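Local structure of aromatic-amino-acid:2-oxoglutarate transaminase (6HND) at residues L325-F339 / R348-D360. The protein probably catalyses pyridoxal-phosphate-dependent transamination of aromatic amino acids, and perhaps of 2-aminoadipate, with 2-oxoglutarate as amino acceptor. Sequence-based numbering, arbitrary orientation.
With PLP (pyridoxal-5'-phosphate), chain E.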
ATOM      1  N   LEU B 325     -19.726  -5.221  15.634  1.00 36.19           N
ATOM      2  CA  LEU B 325     -19.429  -3.914  16.299  1.00 35.61           C
ATOM      3  C   LEU B 325     -20.608  -3.545  17.210  1.00 36.72           C
ATOM      4  O   LEU B 325     -20.393  -2.886  18.254  1.00 36.17           O
ATOM      5  CB  LEU B 325     -19.233  -2.804  15.257  1.00 33.84           C
ATOM      6  CG  LEU B 325     -17.945  -2.798  14.418  1.00 33.06           C
ATOM      7  CD1 LEU B 325     -17.953  -1.618  13.451  1.00 32.15           C
ATOM      8  CD2 LEU B 325     -16.682  -2.771  15.274  1.00 31.91           C
ATOM      9  N   GLU B 326     -21.817  -3.904  16.775  1.00 34.46           N
ATOM     10  CA  GLU B 326     -23.078  -3.477  17.421  1.00 36.77           C
ATOM     11  C   GLU B 326     -23.243  -4.264  18.726  1.00 34.50           C
ATOM     12  O   GLU B 326     -23.978  -3.775  19.565  1.00 36.26           O
ATOM     13  CB  GLU B 326     -24.250  -3.620  16.450  1.00 33.26           C
ATOM     14  CG  GLU B 326     -24.135  -2.619  15.321  1.00 38.62           C
ATOM     15  CD  GLU B 326     -25.096  -2.799  14.161  1.00 39.65           C
ATOM     16  OE1 GLU B 326     -26.266  -2.564  14.365  1.00 42.39           O
ATOM     17  OE2 GLU B 326     -24.646  -3.127  13.048  1.00 44.32           O
ATOM     18  N   LEU B 327     -22.559  -5.400  18.874  1.00 29.36           N
ATOM     19  CA  LEU B 327     -22.577  -6.240  20.092  1.00 35.03           C
ATOM     20  C   LEU B 327     -21.420  -5.885  21.016  1.00 35.97           C
ATOM     21  O   LEU B 327     -21.529  -6.145  22.222  1.00 41.51           O
ATOM     22  CB  LEU B 327     -22.473  -7.708  19.667  1.00 36.80           C
ATOM     23  CG  LEU B 327     -23.554  -8.161  18.687  1.00 35.57           C
ATOM     24  CD1 LEU B 327     -23.449  -9.643  18.436  1.00 35.66           C
ATOM     25  CD2 LEU B 327     -24.936  -7.814  19.224  1.00 40.47           C
ATOM     26  N   ASP B 328     -20.335  -5.369  20.443  1.00 39.18           N
ATOM     27  CA  ASP B 328     -19.031  -5.151  21.117  1.00 42.28           C
ATOM     28  C   ASP B 328     -19.174  -3.982  22.096  1.00 38.19           C
ATOM     29  O   ASP B 328     -19.696  -2.914  21.690  1.00 36.35           O
ATOM     30  CB  ASP B 328     -17.925  -4.916  20.078  1.00 43.84           C
ATOM     31  CG  ASP B 328     -16.513  -4.979  20.628  1.00 39.27           C
ATOM     32  OD1 ASP B 328     -16.327  -5.558  21.740  1.00 35.26           O
ATOM     33  OD2 ASP B 328     -15.609  -4.491  19.914  1.00 34.90           O
ATOM     34  N   THR B 329     -18.765  -4.207  23.339  1.00 40.67           N
ATOM     35  CA  THR B 329     -18.708  -3.185  24.419  1.00 46.80           C
ATOM     36  C   THR B 329     -17.252  -2.845  24.790  1.00 49.17           C
ATOM     37  O   THR B 329     -17.073  -1.801  25.439  1.00 49.99           O
ATOM     38  CB  THR B 329     -19.511  -3.668  25.634  1.00 49.61           C
ATOM     39  OG1 THR B 329     -19.009  -4.936  26.059  1.00 46.71           O
ATOM     40  CG2 THR B 329     -20.992  -3.775  25.326  1.00 50.32           C
ATOM     41  N   THR B 330     -16.252  -3.652  24.381  1.00 45.87           N
ATOM     42  CA  THR B 330     -14.858  -3.572  24.904  1.00 42.77           C
ATOM     43  C   THR B 330     -13.816  -3.358  23.802  1.00 43.37           C
ATOM     44  O   THR B 330     -12.674  -3.089  24.155  1.00 38.99           O
ATOM     45  CB  THR B 330     -14.500  -4.855  25.655  1.00 45.49           C
ATOM     46  OG1 THR B 330     -14.510  -5.916  24.691  1.00 43.84           O
ATOM     47  CG2 THR B 330     -15.456  -5.129  26.796  1.00 46.18           C
ATOM     48  N   GLY B 331     -14.177  -3.465  22.523  1.00 40.39           N
ATOM     49  CA  GLY B 331     -13.222  -3.296  21.413  1.00 38.73           C
ATOM     50  C   GLY B 331     -12.563  -4.613  21.049  1.00 37.97           C
ATOM     51  O   GLY B 331     -11.433  -4.590  20.558  1.00 33.79           O
ATOM     52  N   ARG B 332     -13.253  -5.738  21.261  1.00 35.06           N
ATOM     53  CA  ARG B 332     -12.717  -7.095  20.971  1.00 34.42           C
ATOM     54  C   ARG B 332     -12.976  -7.426  19.492  1.00 34.14           C
ATOM     55  O   ARG B 332     -12.398  -8.415  18.984  1.00 32.10           O
ATOM     56  CB  ARG B 332     -13.341  -8.020  22.015  1.00 39.90           C
ATOM     57  CG  ARG B 332     -13.615  -9.455  21.616  1.00 42.07           C
ATOM     58  CD  ARG B 332     -14.587 -10.064  22.615  1.00 39.77           C
ATOM     59  NE  ARG B 332     -14.185  -9.892  24.007  1.00 39.91           N
ATOM     60  CZ  ARG B 332     -13.205 -10.559  24.611  1.00 40.68           C
ATOM     61  NH1 ARG B 332     -12.476 -11.437  23.947  1.00 47.25           N
ATOM     62  NH2 ARG B 332     -12.949 -10.356  25.891  1.00 39.37           N
ATOM     63  N   VAL B 333     -13.805  -6.618  18.825  1.00 33.84           N
ATOM     64  CA  VAL B 333     -14.118  -6.704  17.370  1.00 31.93           C
ATOM     65  C   VAL B 333     -13.281  -5.697  16.582  1.00 35.16           C
ATOM     66  O   VAL B 333     -13.246  -4.478  16.950  1.00 34.94           O
ATOM     67  CB  VAL B 333     -15.611  -6.446  17.111  1.00 33.66           C
ATOM     68  CG1 VAL B 333     -15.945  -6.372  15.630  1.00 34.67           C
ATOM     69  CG2 VAL B 333     -16.451  -7.507  17.800  1.00 35.15           C
ATOM     70  N   LEU B 334     -12.719  -6.166  15.473  1.00 33.06           N
ATOM     71  CA  LEU B 334     -12.138  -5.296  14.428  1.00 33.48           C
ATOM     72  C   LEU B 334     -12.935  -5.543  13.147  1.00 31.41           C
ATOM     73  O   LEU B 334     -12.921  -6.690  12.655  1.00 30.10           O
ATOM     74  CB  LEU B 334     -10.658  -5.663  14.259  1.00 33.01           C
ATOM     75  CG  LEU B 334      -9.858  -4.764  13.324  1.00 34.44           C
ATOM     76  CD1 LEU B 334      -8.382  -4.856  13.658  1.00 33.79           C
ATOM     77  CD2 LEU B 334     -10.113  -5.143  11.864  1.00 36.22           C
ATOM     78  N   ARG B 335     -13.602  -4.521  12.624  1.00 31.47           N
ATOM     79  CA  ARG B 335     -14.390  -4.660  11.362  1.00 32.94           C
ATOM     80  C   ARG B 335     -13.532  -4.233  10.161  1.00 32.64           C
ATOM     81  O   ARG B 335     -12.978  -3.101  10.180  1.00 28.89           O
ATOM     82  CB  ARG B 335     -15.678  -3.838  11.389  1.00 29.14           C
ATOM     83  CG  ARG B 335     -16.422  -3.882  10.065  1.00 31.37           C
ATOM     84  CD  ARG B 335     -17.650  -2.996  10.067  1.00 34.98           C
ATOM     85  NE  ARG B 335     -18.415  -3.007   8.823  1.00 34.86           N
ATOM     86  CZ  ARG B 335     -19.269  -3.949   8.453  1.00 34.23           C
ATOM     87  NH1 ARG B 335     -19.454  -5.019   9.206  1.00 33.62           N
ATOM     88  NH2 ARG B 335     -19.914  -3.824   7.302  1.00 37.50           N
ATOM     89  N   VAL B 336     -13.429  -5.098   9.156  1.00 31.84           N
ATOM     90  CA  VAL B 336     -12.746  -4.763   7.875  1.00 33.11           C
ATOM     91  C   VAL B 336     -13.765  -4.365   6.800  1.00 32.52           C
ATOM     92  O   VAL B 336     -14.658  -5.181   6.473  1.00 33.37           O
ATOM     93  CB  VAL B 336     -11.889  -5.957   7.422  1.00 35.11           C
ATOM     94  CG1 VAL B 336     -11.193  -5.677   6.088  1.00 31.87           C
ATOM     95  CG2 VAL B 336     -10.891  -6.297   8.510  1.00 36.30           C
ATOM     96  N   GLU B 337     -13.601  -3.175   6.238  1.00 31.51           N
ATOM     97  CA  GLU B 337     -14.391  -2.684   5.083  1.00 34.67           C
ATOM     98  C   GLU B 337     -13.469  -2.463   3.879  1.00 36.36           C
ATOM     99  O   GLU B 337     -12.240  -2.346   4.095  1.00 35.20           O
ATOM    100  CB  GLU B 337     -15.088  -1.370   5.432  1.00 34.77           C
ATOM    101  CG  GLU B 337     -16.230  -1.529   6.412  1.00 33.56           C
ATOM    102  CD  GLU B 337     -17.621  -1.179   5.904  1.00 32.15           C
ATOM    103  OE1 GLU B 337     -17.817  -0.951   4.679  1.00 33.48           O
ATOM    104  OE2 GLU B 337     -18.506  -1.164   6.729  1.00 29.88           O
ATOM    105  N   THR B 338     -14.056  -2.411   2.672  1.00 34.80           N
ATOM    106  CA  THR B 338     -13.367  -2.069   1.399  1.00 32.56           C
ATOM    107  C   THR B 338     -14.317  -1.266   0.491  1.00 30.98           C
ATOM    108  O   THR B 338     -15.565  -1.408   0.627  1.00 27.25           O
ATOM    109  CB  THR B 338     -12.824  -3.335   0.718  1.00 33.08           C
ATOM    110  OG1 THR B 338     -12.097  -3.048  -0.483  1.00 33.85           O
ATOM    111  CG2 THR B 338     -13.929  -4.306   0.379  1.00 32.94           C
ATOM    112  N   PHE B 339     -13.742  -0.509  -0.444  1.00 29.17           N
ATOM    113  CA  PHE B 339     -14.479   0.167  -1.537  1.00 35.38           C
ATOM    114  C   PHE B 339     -14.393  -0.704  -2.786  1.00 35.36           C
ATOM    115  O   PHE B 339     -14.889  -0.262  -3.817  1.00 38.22           O
ATOM    116  CB  PHE B 339     -13.960   1.584  -1.790  1.00 35.59           C
ATOM    117  CG  PHE B 339     -14.179   2.537  -0.642  1.00 37.19           C
ATOM    118  CD1 PHE B 339     -15.417   3.108  -0.430  1.00 38.54           C
ATOM    119  CD2 PHE B 339     -13.151   2.844   0.236  1.00 36.83           C
ATOM    120  CE1 PHE B 339     -15.620   3.979   0.632  1.00 42.47           C
ATOM    121  CE2 PHE B 339     -13.364   3.693   1.307  1.00 39.76           C
ATOM    122  CZ  PHE B 339     -14.598   4.268   1.502  1.00 41.29           C
ATOM    123  N   ARG B 348      -7.807   0.217  -4.597  1.00 33.04           N
ATOM    124  CA  ARG B 348      -6.973  -0.274  -3.464  1.00 31.87           C
ATOM    125  C   ARG B 348      -7.221   0.662  -2.261  1.00 30.97           C
ATOM    126  O   ARG B 348      -6.304   1.375  -1.853  1.00 29.60           O
ATOM    127  CB  ARG B 348      -5.485  -0.264  -3.829  1.00 34.39           C
ATOM    128  CG  ARG B 348      -5.051  -1.171  -4.969  1.00 34.38           C
ATOM    129  CD  ARG B 348      -5.136  -2.632  -4.599  1.00 35.40           C
ATOM    130  NE  ARG B 348      -6.524  -3.029  -4.737  1.00 35.15           N
ATOM    131  CZ  ARG B 348      -7.075  -4.091  -4.176  1.00 37.48           C
ATOM    132  NH1 ARG B 348      -8.356  -4.329  -4.412  1.00 38.43           N
ATOM    133  NH2 ARG B 348      -6.372  -4.900  -3.388  1.00 35.19           N
ATOM    134  N   LEU B 349      -8.457   0.720  -1.785  1.00 30.20           N
ATOM    135  CA  LEU B 349      -8.921   1.630  -0.716  1.00 32.17           C
ATOM    136  C   LEU B 349      -9.994   0.934   0.106  1.00 32.13           C
ATOM    137  O   LEU B 349     -10.851   0.266  -0.475  1.00 37.13           O
ATOM    138  CB  LEU B 349      -9.468   2.943  -1.291  1.00 32.26           C
ATOM    139  CG  LEU B 349      -9.589   4.069  -0.258  1.00 31.40           C
ATOM    140  CD1 LEU B 349      -8.224   4.565   0.133  1.00 32.32           C
ATOM    141  CD2 LEU B 349     -10.434   5.210  -0.792  1.00 34.77           C
ATOM    142  N   GLY B 350      -9.866   1.034   1.425  1.00 32.38           N
ATOM    143  CA  GLY B 350     -10.875   0.547   2.371  1.00 32.06           C
ATOM    144  C   GLY B 350     -10.703   1.227   3.705  1.00 33.28           C
ATOM    145  O   GLY B 350     -10.007   2.273   3.756  1.00 32.52           O
ATOM    146  N   PHE B 351     -11.274   0.651   4.759  1.00 31.85           N
ATOM    147  CA  PHE B 351     -10.982   1.113   6.136  1.00 33.48           C
ATOM    148  C   PHE B 351     -11.225  -0.032   7.111  1.00 31.86           C
ATOM    149  O   PHE B 351     -11.930  -0.991   6.783  1.00 30.26           O
ATOM    150  CB  PHE B 351     -11.777   2.388   6.457  1.00 32.75           C
ATOM    151  CG  PHE B 351     -13.275   2.245   6.416  1.00 32.24           C
ATOM    152  CD1 PHE B 351     -13.971   2.389   5.227  1.00 32.83           C
ATOM    153  CD2 PHE B 351     -13.981   1.974   7.571  1.00 32.22           C
ATOM    154  CE1 PHE B 351     -15.349   2.261   5.205  1.00 35.30           C
ATOM    155  CE2 PHE B 351     -15.358   1.820   7.539  1.00 33.50           C
ATOM    156  CZ  PHE B 351     -16.038   1.956   6.357  1.00 32.08           C
ATOM    157  N   ILE B 352     -10.669   0.118   8.301  1.00 30.90           N
ATOM    158  CA  ILE B 352     -10.988  -0.749   9.455  1.00 32.07           C
ATOM    159  C   ILE B 352     -11.635   0.122  10.536  1.00 33.91           C
ATOM    160  O   ILE B 352     -11.452   1.360  10.528  1.00 29.96           O
ATOM    161  CB  ILE B 352      -9.769  -1.537   9.968  1.00 33.10           C
ATOM    162  CG1 ILE B 352      -8.639  -0.627  10.432  1.00 34.69           C
ATOM    163  CG2 ILE B 352      -9.327  -2.537   8.911  1.00 35.94           C
ATOM    164  CD1 ILE B 352      -7.464  -1.363  10.967  1.00 36.83           C
ATOM    165  N   VAL B 353     -12.432  -0.532  11.380  1.00 33.65           N
ATOM    166  CA  VAL B 353     -13.106   0.059  12.559  1.00 35.72           C
ATOM    167  C   VAL B 353     -12.707  -0.833  13.718  1.00 33.85           C
ATOM    168  O   VAL B 353     -12.831  -2.052  13.541  1.00 37.42           O
ATOM    169  CB  VAL B 353     -14.629   0.075  12.390  1.00 36.55           C
ATOM    170  CG1 VAL B 353     -15.322   0.871  13.491  1.00 37.77           C
ATOM    171  CG2 VAL B 353     -15.033   0.545  11.001  1.00 37.43           C
ATOM    172  N   GLY B 354     -12.211  -0.234  14.798  1.00 31.76           N
ATOM    173  CA  GLY B 354     -11.783  -0.944  16.014  1.00 32.14           C
ATOM    174  C   GLY B 354     -11.504   0.013  17.151  1.00 34.16           C
ATOM    175  O   GLY B 354     -11.677   1.254  16.961  1.00 31.94           O
ATOM    176  N   HIS B 355     -11.102  -0.533  18.303  1.00 35.06           N
ATOM    177  CA  HIS B 355     -10.725   0.266  19.495  1.00 37.34           C
ATOM    178  C   HIS B 355      -9.565   1.207  19.134  1.00 36.97           C
ATOM    179  O   HIS B 355      -8.616   0.772  18.406  1.00 37.03           O
ATOM    180  CB  HIS B 355     -10.400  -0.643  20.699  1.00 40.29           C
ATOM    181  CG  HIS B 355     -10.449   0.084  22.007  1.00 41.96           C
ATOM    182  ND1 HIS B 355      -9.338   0.699  22.550  1.00 38.86           N
ATOM    183  CD2 HIS B 355     -11.487   0.336  22.852  1.00 39.85           C
ATOM    184  CE1 HIS B 355      -9.690   1.284  23.675  1.00 44.00           C
ATOM    185  NE2 HIS B 355     -11.007   1.077  23.885  1.00 40.17           N
ATOM    186  N   LYS B 356      -9.629   2.439  19.640  1.00 36.64           N
ATOM    187  CA  LYS B 356      -8.536   3.442  19.613  1.00 41.57           C
ATOM    188  C   LYS B 356      -7.176   2.745  19.728  1.00 39.75           C
ATOM    189  O   LYS B 356      -6.264   3.117  18.966  1.00 37.47           O
ATOM    190  CB  LYS B 356      -8.701   4.447  20.761  1.00 50.35           C
ATOM    191  CG  LYS B 356      -8.946   5.893  20.348  1.00 67.55           C
ATOM    192  CD  LYS B 356     -10.176   6.560  21.002  1.00 84.61           C
ATOM    193  CE  LYS B 356     -10.299   6.380  22.509  1.00 91.77           C
ATOM    194  NZ  LYS B 356      -9.083   6.805  23.249  1.00 96.64           N
ATOM    195  N   GLU B 357      -7.018   1.852  20.707  1.00 36.97           N
ATOM    196  CA  GLU B 357      -5.697   1.302  21.071  1.00 39.41           C
ATOM    197  C   GLU B 357      -5.320   0.295  19.990  1.00 40.19           C
ATOM    198  O   GLU B 357      -4.109   0.211  19.689  1.00 39.74           O
ATOM    199  CB  GLU B 357      -5.691   0.739  22.497  1.00 46.81           C
ATOM    200  CG  GLU B 357      -5.769   1.841  23.565  1.00 52.78           C
ATOM    201  CD  GLU B 357      -5.078   1.631  24.907  1.00 63.98           C
ATOM    202  OE1 GLU B 357      -4.058   0.908  24.968  1.00 78.05           O
ATOM    203  OE2 GLU B 357      -5.547   2.219  25.908  1.00 75.74           O
ATOM    204  N   VAL B 358      -6.306  -0.410  19.421  1.00 34.48           N
ATOM    205  CA  VAL B 358      -6.065  -1.338  18.280  1.00 35.05           C
ATOM    206  C   VAL B 358      -5.655  -0.499  17.057  1.00 33.95           C
ATOM    207  O   VAL B 358      -4.629  -0.846  16.439  1.00 33.34           O
ATOM    208  CB  VAL B 358      -7.259  -2.278  18.017  1.00 33.81           C
ATOM    209  CG1 VAL B 358      -7.102  -3.046  16.716  1.00 35.30           C
ATOM    210  CG2 VAL B 358      -7.474  -3.263  19.167  1.00 32.10           C
ATOM    211  N   ILE B 359      -6.361   0.591  16.745  1.00 33.96           N
ATOM    212  CA  ILE B 359      -6.011   1.488  15.599  1.00 33.61           C
ATOM    213  C   ILE B 359      -4.585   2.027  15.770  1.00 40.02           C
ATOM    214  O   ILE B 359      -3.877   2.140  14.741  1.00 39.36           O
ATOM    215  CB  ILE B 359      -7.016   2.645  15.406  1.00 32.74           C
ATOM    216  CG1 ILE B 359      -8.448   2.150  15.153  1.00 36.46           C
ATOM    217  CG2 ILE B 359      -6.553   3.579  14.301  1.00 32.48           C
ATOM    218  CD1 ILE B 359      -8.560   0.971  14.188  1.00 35.61           C
ATOM    219  N   ASP B 360      -4.164   2.378  16.987  1.00 39.81           N
ATOM    220  CA  ASP B 360      -2.841   3.018  17.212  1.00 41.43           C
ATOM    221  C   ASP B 360      -1.739   2.025  16.848  1.00 36.66           C
ATOM    222  O   ASP B 360      -0.702   2.448  16.296  1.00 39.00           O
ATOM    223  CB  ASP B 360      -2.642   3.483  18.661  1.00 45.90           C
ATOM    224  CG  ASP B 360      -3.442   4.716  19.024  1.00 50.71           C
ATOM    225  OD1 ASP B 360      -3.856   5.446  18.077  1.00 61.27           O
ATOM    226  OD2 ASP B 360      -3.686   4.921  20.258  1.00 55.17           O
TER
HETATM  227  N1  PLP E 601     -12.485 -10.762   1.816  1.00 39.90           N
HETATM  228  C2  PLP E 601     -13.485 -11.297   1.128  1.00 44.47           C
HETATM  229  C2A PLP E 601     -14.413 -12.197   1.870  1.00 44.21           C
HETATM  230  C3  PLP E 601     -13.673 -10.986  -0.248  1.00 47.94           C
HETATM  231  O3  PLP E 601     -14.718 -11.550  -0.925  1.00 45.93           O
HETATM  232  C4  PLP E 601     -12.765 -10.108  -0.895  1.00 50.37           C
HETATM  233  C4A PLP E 601     -13.016  -9.707  -2.300  1.00 56.35           C
HETATM  234  C5  PLP E 601     -11.724  -9.549  -0.123  1.00 46.85           C
HETATM  235  C6  PLP E 601     -11.627  -9.922   1.196  1.00 45.98           C
HETATM  236  C5A PLP E 601     -10.638  -8.682  -0.705  1.00 42.50           C
HETATM  237  O4P PLP E 601     -11.025  -7.314  -1.002  1.00 42.56           O
HETATM  238  P   PLP E 601      -9.909  -6.260  -1.523  1.00 38.00           P
HETATM  239  O1P PLP E 601      -8.611  -6.589  -0.798  1.00 37.33           O
HETATM  240  O2P PLP E 601     -10.570  -4.931  -1.161  1.00 34.05           O
HETATM  241  O3P PLP E 601      -9.784  -6.464  -2.998  1.00 39.78           O
HETATM  242  O   HOH W   1     -10.891  -3.546  18.028  1.00 29.67           O
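Arg335 and Val353, and then Glu337 and Phe351, are the hydrogen-bonded pairs of an antiparallel hairpin formed by strands 333-338 and 350-355, within the mixed sheet of the aminotransferase large domain. In the second pair Glu337 N to Phe351 O is 2.8 Å, but the return bond from Phe351 N to Glu337 O stretches to 3.2 Å and arrives from above the carbonyl plane. Phe339 N continues the pairing to Leu349 O just past the strand end. Where the strands part, a water donates to Gly331 O and Val333 O and accepts from His355 N, bridging the backbones. His355 also caps helix 356-369, its ND1 accepting from Glu357 N.

On the face toward helix 137-151, Glu337 CB sits over the centre of the Phe351 ring, 3.6 Å from the centroid, a CH-pi contact. Chi1 of 62° puts Phe351 CG between its backbone N and carbonyl carbon, which lays the ring alongside the Glu337 chain, the carboxylate 16° from parallel to it. Arg335 NE and NH2 grip Glu337 OE2, which lies in the guanidinium plane, side-on and from one face of the carboxylate; Tyr285 also bonds this oxygen. Asp281 shares NH2 with Glu337, and Glu279 takes NH1. Leu325 CD1 meets Val353 CG1 at 3.6 Å on the same face.

On the other face Leu334 CD2 meets Ile352 CG2 across the strands, while CD1 reaches Val358 CG1 of helix 356-369 (3.8 Å).

At the cofactor end, Thr338 OG1 donates to PLP O2P (2.5 Å) and Arg348 NH1 to PLP O3P (2.9 Å). Thr338, ending one strand, and Arg348, just before the other, thus both hold the phosphate, with Ser340, Ala166 and Ser167 among the cofactor's other partners; Arg348 would partly offset its negative charge. Buried Arg335 faces three acids, Glu337, Asp281 and Glu279, which would probably keep it charged.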